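Long-range contacts in sensor-type histidine kinase PrrB (Mycobacterium tuberculosis, PDB 1YS3), which uses ATP to phosphorylate a histidine, probably as the sensor of the PrrB/PrrA two-component system, and is represented here by its C-terminal ATP-binding domain: residues D27-L32 with A64-L69; I80-N85 with L142-P147; D3-V8 with I39-P44. One frame throughout, in Å; residues are numbered along the deposited sequence.

Contact 1 of 3, residues D27-L32 with A64-L69; sequences DLDVSL and ATLVQL
Asp29 to Leu32 and Leu66 to Leu69 run side by side in the same direction as two parallel strands. Their axes lie 4.7 Å apart at an angle of 9°. Asp29 pairs with Leu66, Val30 with Val67, Ser31 with Gln68 and Leu32 with Leu69. Asp29 N donates to Thr65 O at 3.2 Å. Asp29 O then accepts Val67 N at 2.8 Å. The bond from Ser31 N to Val67 O is weak. Leu69 N closes the row on Ser31 O at 2.8 Å, nearly straight.

An ordered water sits beside the weak bond. It hydrogen-bonds to Val67 O and Asp29 OD1, each at 2.7 Å, and to Ser31 OG. Asp29 swings its carboxylate anti to the backbone N (chi1 175°), where CG rests 3.9 Å from Leu66 CD2. These two side chains lie alongside each other, on the same face as Ser31 and Gln68.

The other face carries Val30, Val67, Leu32 and Leu69. Val30 CG2 lies beside Val67 CG1, both side chains pointing the same way. Leu32 CD1 leans over to Leu69 O at 3.3 Å. Just before the strand, Leu28 sets CD1 against the backbone of Thr65 and Leu66, and the same methyl meets Val67 CG2 at 3.9 Å. Helix 10-24 covers Val30, Leu32 and Leu69, while helix 44-60 covers Leu28.

A mixed sheet backed on one side by helices is typical of the alpha/beta sandwich of GHKL ATPases; this parallel pair includes the outermost strand of the sheet within this chain, 29-32.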
# COMPACT_ATOMS: atom_id res chain seq x y z
N ASP B 27 -29.99 7.39 -1.72
CA ASP B 27 -30.90 8.02 -2.67
C ASP B 27 -30.42 7.97 -4.14
O ASP B 27 -31.25 7.98 -5.07
CB ASP B 27 -31.19 9.47 -2.21
CG ASP B 27 -32.11 9.53 -0.95
OD1 ASP B 27 -32.91 8.56 -0.78
OD2 ASP B 27 -32.04 10.50 -0.14
N LEU B 28 -29.10 7.88 -4.33
CA LEU B 28 -28.44 8.12 -5.63
C LEU B 28 -28.67 7.07 -6.70
O LEU B 28 -28.54 5.88 -6.44
CB LEU B 28 -26.93 8.21 -5.40
CG LEU B 28 -26.01 8.49 -6.59
CD1 LEU B 28 -26.35 9.82 -7.22
CD2 LEU B 28 -24.50 8.43 -6.12
N ASP B 29 -28.94 7.55 -7.92
CA ASP B 29 -28.96 6.75 -9.12
C ASP B 29 -27.62 6.94 -9.85
O ASP B 29 -27.39 7.98 -10.50
CB ASP B 29 -30.13 7.22 -10.01
CG ASP B 29 -30.17 6.52 -11.37
OD1 ASP B 29 -29.18 5.89 -11.81
OD2 ASP B 29 -31.22 6.63 -12.02
N VAL B 30 -26.74 5.92 -9.75
CA VAL B 30 -25.39 6.01 -10.32
C VAL B 30 -25.09 4.81 -11.17
O VAL B 30 -25.36 3.68 -10.77
CB VAL B 30 -24.28 6.27 -9.22
CG1 VAL B 30 -24.37 5.29 -8.01
CG2 VAL B 30 -22.85 6.32 -9.85
N SER B 31 -24.57 5.04 -12.38
CA SER B 31 -24.29 3.96 -13.29
C SER B 31 -23.23 4.36 -14.32
O SER B 31 -22.99 5.54 -14.59
CB SER B 31 -25.55 3.60 -14.05
OG SER B 31 -25.86 4.68 -14.91
N LEU B 32 -22.63 3.32 -14.87
CA LEU B 32 -21.72 3.37 -15.97
C LEU B 32 -22.52 3.19 -17.24
O LEU B 32 -23.16 2.14 -17.43
CB LEU B 32 -20.74 2.20 -15.85
CG LEU B 32 -19.87 2.05 -17.09
CD1 LEU B 32 -19.11 3.38 -17.35
CD2 LEU B 32 -18.85 0.87 -17.04
N ALA B 64 -26.66 16.27 -6.13
CA ALA B 64 -27.00 15.36 -7.22
C ALA B 64 -27.77 14.16 -6.71
O ALA B 64 -27.46 13.63 -5.62
CB ALA B 64 -25.72 14.90 -7.91
N THR B 65 -28.78 13.75 -7.50
CA THR B 65 -29.51 12.51 -7.28
C THR B 65 -29.35 11.59 -8.47
O THR B 65 -29.92 10.51 -8.51
CB THR B 65 -31.03 12.78 -7.08
OG1 THR B 65 -31.55 13.52 -8.20
CG2 THR B 65 -31.25 13.56 -5.75
N LEU B 66 -28.56 12.02 -9.45
CA LEU B 66 -28.31 11.20 -10.62
C LEU B 66 -26.86 11.45 -11.07
O LEU B 66 -26.47 12.62 -11.33
CB LEU B 66 -29.29 11.61 -11.73
CG LEU B 66 -29.35 11.04 -13.16
CD1 LEU B 66 -28.68 11.97 -14.16
CD2 LEU B 66 -28.91 9.62 -13.33
N VAL B 67 -26.08 10.38 -11.18
CA VAL B 67 -24.70 10.48 -11.70
C VAL B 67 -24.49 9.45 -12.81
O VAL B 67 -24.96 8.32 -12.67
CB VAL B 67 -23.64 10.30 -10.55
CG1 VAL B 67 -22.21 10.11 -11.11
CG2 VAL B 67 -23.69 11.47 -9.55
N GLN B 68 -23.84 9.84 -13.91
CA GLN B 68 -23.49 8.89 -14.97
C GLN B 68 -21.98 8.94 -15.22
O GLN B 68 -21.42 10.03 -15.39
CB GLN B 68 -24.20 9.20 -16.27
CG GLN B 68 -25.77 9.11 -16.20
CD GLN B 68 -26.44 9.32 -17.61
OE1 GLN B 68 -25.87 9.99 -18.48
NE2 GLN B 68 -27.64 8.71 -17.82
N LEU B 69 -21.36 7.77 -15.22
CA LEU B 69 -19.93 7.61 -15.49
C LEU B 69 -19.82 7.14 -16.92
O LEU B 69 -20.63 6.36 -17.36
CB LEU B 69 -19.33 6.53 -14.58
CG LEU B 69 -19.51 6.76 -13.06
CD1 LEU B 69 -18.83 5.65 -12.26
CD2 LEU B 69 -18.94 8.17 -12.62
O HOH W 1 -27.11 6.87 -13.27

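Contact 2 of 3, residues I80-N85 with L142-P147; sequences IAIDDN and LVLRLP
Ile80 lies opposite Leu144 in the central antiparallel pair of the mixed sheet of this histidine kinase ATPase domain, an alpha/beta sandwich of the GHKL type. The strand axes are 4.6 Å apart and run at 175°. Ile80 and Leu144 form a hydrogen-bonded pair. Ile80 N donates to Leu144 O at 2.9 Å, and Leu144 N returns to Ile80 O at 2.7 Å. The Ile80 side chain places CG1 beside its backbone N (chi1 -63°), and its CD1 crosses the end of Leu146, 3.9 Å from CD1 of that residue.

Ala81 faces Val143 as a non-hydrogen-bonded pair. Its CA comes within 3.0 Å of Leu142 O in a CA-H...O contact. The small CB and Val143 CG2 share the face opposite that of the isoleucines.

Ile82 and Leu142 make the next hydrogen-bonded pair. Ile82 N reaches Leu142 O, and Leu142 N bonds to Ile82 O at 2.8 Å. The two side chains lie side by side against helix 44-60, where both touch Ala54. Ile82 CD1 lies 4.2 Å from Leu144 CD2.

Beyond Ile82 the polar side chains take partners outside the pairing. Asp83 forms a salt bridge with Arg141 and a hydrogen bond with Ser135. Asp84, Asn85 and Gly86 begin the DxGxG sequence, the G1 box of histidine kinases, whose aspartate contacts the adenine in relatives. Asp84 OD1 accepts the amide of Gly86. Asn85 OD1 accepts Thr65 N.

On the Ala81 face, Arg145 joins Glu79 and Glu133 in salt bridges. Its flat guanidinium group is covered from within its own strand: Val143 CG1 sits over the centre of one face, 3.6 Å above the plane.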
# COMPACT_ATOMS: atom_id res chain seq x y z
N ILE B 80 -12.52 9.91 -19.39
CA ILE B 80 -13.47 9.52 -18.37
C ILE B 80 -14.26 10.79 -17.98
O ILE B 80 -13.69 11.87 -17.74
CB ILE B 80 -12.74 8.95 -17.09
CG1 ILE B 80 -11.96 7.66 -17.43
CG2 ILE B 80 -13.74 8.75 -15.89
CD1 ILE B 80 -10.65 7.57 -16.64
N ALA B 81 -15.57 10.65 -17.95
CA ALA B 81 -16.44 11.75 -17.56
C ALA B 81 -17.34 11.29 -16.46
O ALA B 81 -17.76 10.13 -16.44
CB ALA B 81 -17.25 12.28 -18.76
N ILE B 82 -17.59 12.20 -15.52
CA ILE B 82 -18.54 12.00 -14.47
C ILE B 82 -19.54 13.18 -14.65
O ILE B 82 -19.14 14.36 -14.49
CB ILE B 82 -17.84 12.05 -13.08
CG1 ILE B 82 -16.67 11.02 -12.99
CG2 ILE B 82 -18.89 11.86 -11.92
CD1 ILE B 82 -15.26 11.66 -13.25
N ASP B 83 -20.78 12.86 -15.03
CA ASP B 83 -21.87 13.85 -15.26
C ASP B 83 -22.86 13.72 -14.11
O ASP B 83 -23.11 12.61 -13.64
CB ASP B 83 -22.65 13.55 -16.57
CG ASP B 83 -21.88 13.94 -17.83
OD1 ASP B 83 -22.33 14.90 -18.50
OD2 ASP B 83 -20.88 13.26 -18.22
N ASP B 84 -23.44 14.84 -13.66
CA ASP B 84 -24.44 14.78 -12.58
C ASP B 84 -25.59 15.78 -12.88
O ASP B 84 -25.44 16.69 -13.75
CB ASP B 84 -23.81 15.02 -11.20
CG ASP B 84 -23.23 16.47 -11.04
OD1 ASP B 84 -23.97 17.40 -10.70
OD2 ASP B 84 -22.00 16.68 -11.16
N ASN B 85 -26.73 15.57 -12.20
CA ASN B 85 -27.88 16.49 -12.28
C ASN B 85 -27.92 17.46 -11.08
O ASN B 85 -28.97 17.99 -10.74
CB ASN B 85 -29.20 15.69 -12.35
CG ASN B 85 -29.56 15.05 -11.05
OD1 ASN B 85 -28.74 14.95 -10.14
ND2 ASN B 85 -30.81 14.65 -10.91
N LEU B 142 -17.45 16.44 -15.14
CA LEU B 142 -16.01 16.35 -14.79
C LEU B 142 -15.37 15.38 -15.82
O LEU B 142 -15.78 14.23 -15.92
CB LEU B 142 -15.85 15.89 -13.34
CG LEU B 142 -14.44 15.73 -12.72
CD1 LEU B 142 -13.61 16.85 -13.17
CD2 LEU B 142 -14.40 15.70 -11.18
N VAL B 143 -14.39 15.88 -16.57
CA VAL B 143 -13.70 15.10 -17.60
C VAL B 143 -12.23 14.92 -17.20
O VAL B 143 -11.52 15.91 -16.97
CB VAL B 143 -13.83 15.77 -19.01
CG1 VAL B 143 -13.38 14.85 -20.13
CG2 VAL B 143 -15.26 16.18 -19.26
N LEU B 144 -11.80 13.67 -17.07
CA LEU B 144 -10.37 13.33 -16.97
C LEU B 144 -9.90 12.81 -18.30
O LEU B 144 -10.47 11.84 -18.83
CB LEU B 144 -10.08 12.23 -15.96
CG LEU B 144 -10.62 12.00 -14.57
CD1 LEU B 144 -9.37 11.72 -13.72
CD2 LEU B 144 -11.39 13.15 -14.01
N ARG B 145 -8.87 13.41 -18.86
CA ARG B 145 -8.34 12.88 -20.11
C ARG B 145 -6.97 12.31 -19.81
O ARG B 145 -6.10 13.06 -19.45
CB ARG B 145 -8.25 13.96 -21.18
CG ARG B 145 -9.67 14.40 -21.62
CD ARG B 145 -9.68 15.59 -22.58
NE ARG B 145 -11.05 15.95 -23.00
CZ ARG B 145 -11.78 16.98 -22.52
NH1 ARG B 145 -11.29 17.84 -21.61
NH2 ARG B 145 -13.03 17.16 -22.97
N LEU B 146 -6.78 11.00 -20.05
CA LEU B 146 -5.54 10.30 -19.65
C LEU B 146 -4.88 9.67 -20.86
O LEU B 146 -5.52 8.96 -21.64
CB LEU B 146 -5.91 9.19 -18.65
CG LEU B 146 -6.64 9.63 -17.36
CD1 LEU B 146 -6.85 8.40 -16.46
CD2 LEU B 146 -5.92 10.79 -16.59
N PRO B 147 -3.59 9.96 -21.06
CA PRO B 147 -2.85 9.40 -22.18
C PRO B 147 -2.83 7.86 -22.11
O PRO B 147 -2.82 7.26 -21.01
CB PRO B 147 -1.44 9.99 -22.01
CG PRO B 147 -1.37 10.38 -20.55
CD PRO B 147 -2.76 10.85 -20.23

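Contact 3 of 3, residues D3-V8 with I39-P44; sequences DDHVPV and IIVGLP
Val6 and Gly42 begin a short antiparallel pairing, a two-stranded sheet of 6-9 and 39-42 that is separate from the main sheet. The axes of the short strands lie at 140°, well off antiparallel.

Four backbone hydrogen bonds join them. Val6 N donates to Gly42 O at 2.9 Å, and Gly42 N returns to Val6 O at 3.0 Å. Val8 N to Ile40 O and Ile40 N to Val8 O repeat the pattern. Between these pairs Pro7, whose N carries no hydrogen, stands opposite Val41 in a non-hydrogen-bonded position.

Apolar contacts line the pairing. Val6 CG2 and Val8 CG2 both reach the ring of Pro44, the former 3.8 Å from CD. The Val6 side chain crosses that ring at about a right angle. Val8 and Ile40 pack on Leu47 of helix 44-60. Pro7 CB meets Ile39 CG2.

Aromatic contacts belong to His5. Its CG stands beside the backbone N (chi1 -79°), which carries the ring to Gly42 and Leu43. Leu43 CD1 approaches His5 CE1 obliquely at 3.5 Å, and the His126 ring also meets it. ND1 is buried without a partner. Gly42 CA lies over one face in a CH-pi contact, 3.9 Å from the His5 ring centroid.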
# COMPACT_ATOMS: atom_id res chain seq x y z
N ASP B 3 7.00 2.91 -12.29
CA ASP B 3 7.22 1.47 -12.16
C ASP B 3 6.15 0.87 -11.24
O ASP B 3 6.02 -0.35 -11.16
CB ASP B 3 8.63 1.15 -11.65
CG ASP B 3 9.73 1.94 -12.37
OD1 ASP B 3 9.46 2.54 -13.44
OD2 ASP B 3 10.86 1.98 -11.85
N ASP B 4 5.41 1.76 -10.55
CA ASP B 4 4.24 1.41 -9.71
C ASP B 4 2.93 1.22 -10.50
O ASP B 4 1.93 0.71 -10.00
CB ASP B 4 4.00 2.49 -8.65
CG ASP B 4 4.99 2.40 -7.48
OD1 ASP B 4 4.53 2.16 -6.33
OD2 ASP B 4 6.21 2.58 -7.73
N HIS B 5 2.97 1.68 -11.73
CA HIS B 5 1.83 1.61 -12.64
C HIS B 5 1.60 0.18 -13.12
O HIS B 5 2.58 -0.58 -13.37
CB HIS B 5 2.12 2.53 -13.81
CG HIS B 5 1.88 3.98 -13.52
ND1 HIS B 5 2.10 4.53 -12.28
CD2 HIS B 5 1.43 4.98 -14.30
CE1 HIS B 5 1.80 5.82 -12.31
NE2 HIS B 5 1.39 6.12 -13.53
N VAL B 6 0.33 -0.21 -13.22
CA VAL B 6 -0.04 -1.57 -13.61
C VAL B 6 -1.23 -1.45 -14.62
O VAL B 6 -1.79 -0.39 -14.77
CB VAL B 6 -0.53 -2.39 -12.39
CG1 VAL B 6 0.58 -2.55 -11.27
CG2 VAL B 6 -1.82 -1.74 -11.81
N PRO B 7 -1.57 -2.52 -15.34
CA PRO B 7 -2.76 -2.47 -16.20
C PRO B 7 -4.05 -2.24 -15.43
O PRO B 7 -4.25 -2.82 -14.36
CB PRO B 7 -2.77 -3.88 -16.81
CG PRO B 7 -1.36 -4.27 -16.80
CD PRO B 7 -0.86 -3.81 -15.50
N VAL B 8 -4.92 -1.37 -15.96
CA VAL B 8 -6.15 -0.98 -15.33
C VAL B 8 -7.20 -1.08 -16.43
O VAL B 8 -7.08 -0.40 -17.48
CB VAL B 8 -6.10 0.49 -14.74
CG1 VAL B 8 -7.34 0.85 -13.99
CG2 VAL B 8 -4.95 0.64 -13.74
N ILE B 39 -8.01 -0.49 -21.73
CA ILE B 39 -6.94 -0.72 -20.76
C ILE B 39 -5.90 0.39 -20.82
O ILE B 39 -5.30 0.70 -21.86
CB ILE B 39 -6.24 -2.13 -20.94
CG1 ILE B 39 -7.26 -3.26 -21.26
CG2 ILE B 39 -5.31 -2.47 -19.74
CD1 ILE B 39 -8.31 -3.54 -20.23
N ILE B 40 -5.64 1.02 -19.67
CA ILE B 40 -4.48 1.89 -19.61
C ILE B 40 -3.47 1.36 -18.62
O ILE B 40 -3.70 0.34 -17.97
CB ILE B 40 -4.86 3.38 -19.24
CG1 ILE B 40 -5.48 3.47 -17.85
CG2 ILE B 40 -5.73 4.01 -20.36
CD1 ILE B 40 -5.66 5.00 -17.40
N VAL B 41 -2.36 2.07 -18.49
CA VAL B 41 -1.40 1.82 -17.39
C VAL B 41 -1.55 2.93 -16.35
O VAL B 41 -1.49 4.13 -16.67
CB VAL B 41 0.07 1.68 -17.92
CG1 VAL B 41 1.05 1.53 -16.82
CG2 VAL B 41 0.22 0.42 -18.80
N GLY B 42 -1.74 2.57 -15.09
CA GLY B 42 -1.76 3.62 -14.03
C GLY B 42 -1.83 3.04 -12.65
O GLY B 42 -1.43 1.88 -12.40
N LEU B 43 -2.32 3.87 -11.75
CA LEU B 43 -2.48 3.56 -10.32
C LEU B 43 -3.96 3.39 -9.97
O LEU B 43 -4.63 4.39 -9.74
CB LEU B 43 -1.99 4.79 -9.53
CG LEU B 43 -0.48 5.04 -9.62
CD1 LEU B 43 -0.09 6.55 -9.45
CD2 LEU B 43 0.29 4.12 -8.66
N PRO B 44 -4.45 2.14 -9.87
CA PRO B 44 -5.87 1.86 -9.69
C PRO B 44 -6.46 2.51 -8.42
O PRO B 44 -7.62 2.91 -8.45
CB PRO B 44 -5.97 0.29 -9.68
CG PRO B 44 -4.68 -0.23 -9.71
CD PRO B 44 -3.63 0.89 -9.84

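In the fold
Contacts 1 and 2 belong to the same five-stranded mixed sheet. Their centres are about 14 Å apart, and neighbouring strands 66-74 and 77-84 join them: Gln68 N lies 2.9 Å from Asp83 O, a probable hydrogen bond. Contact 3 is a separate two-stranded sheet, with its centre about 18 Å from that of contact 2 and about 26 Å from that of contact 1. It touches contact 2 through Ile40 and Leu146, but not contact 1. Along the chain the segments of contacts 1 and 3 alternate, and contact 2 follows both. Helix 44-60 packs against all three and so joins the main sheet of the ATP-binding domain to the small one.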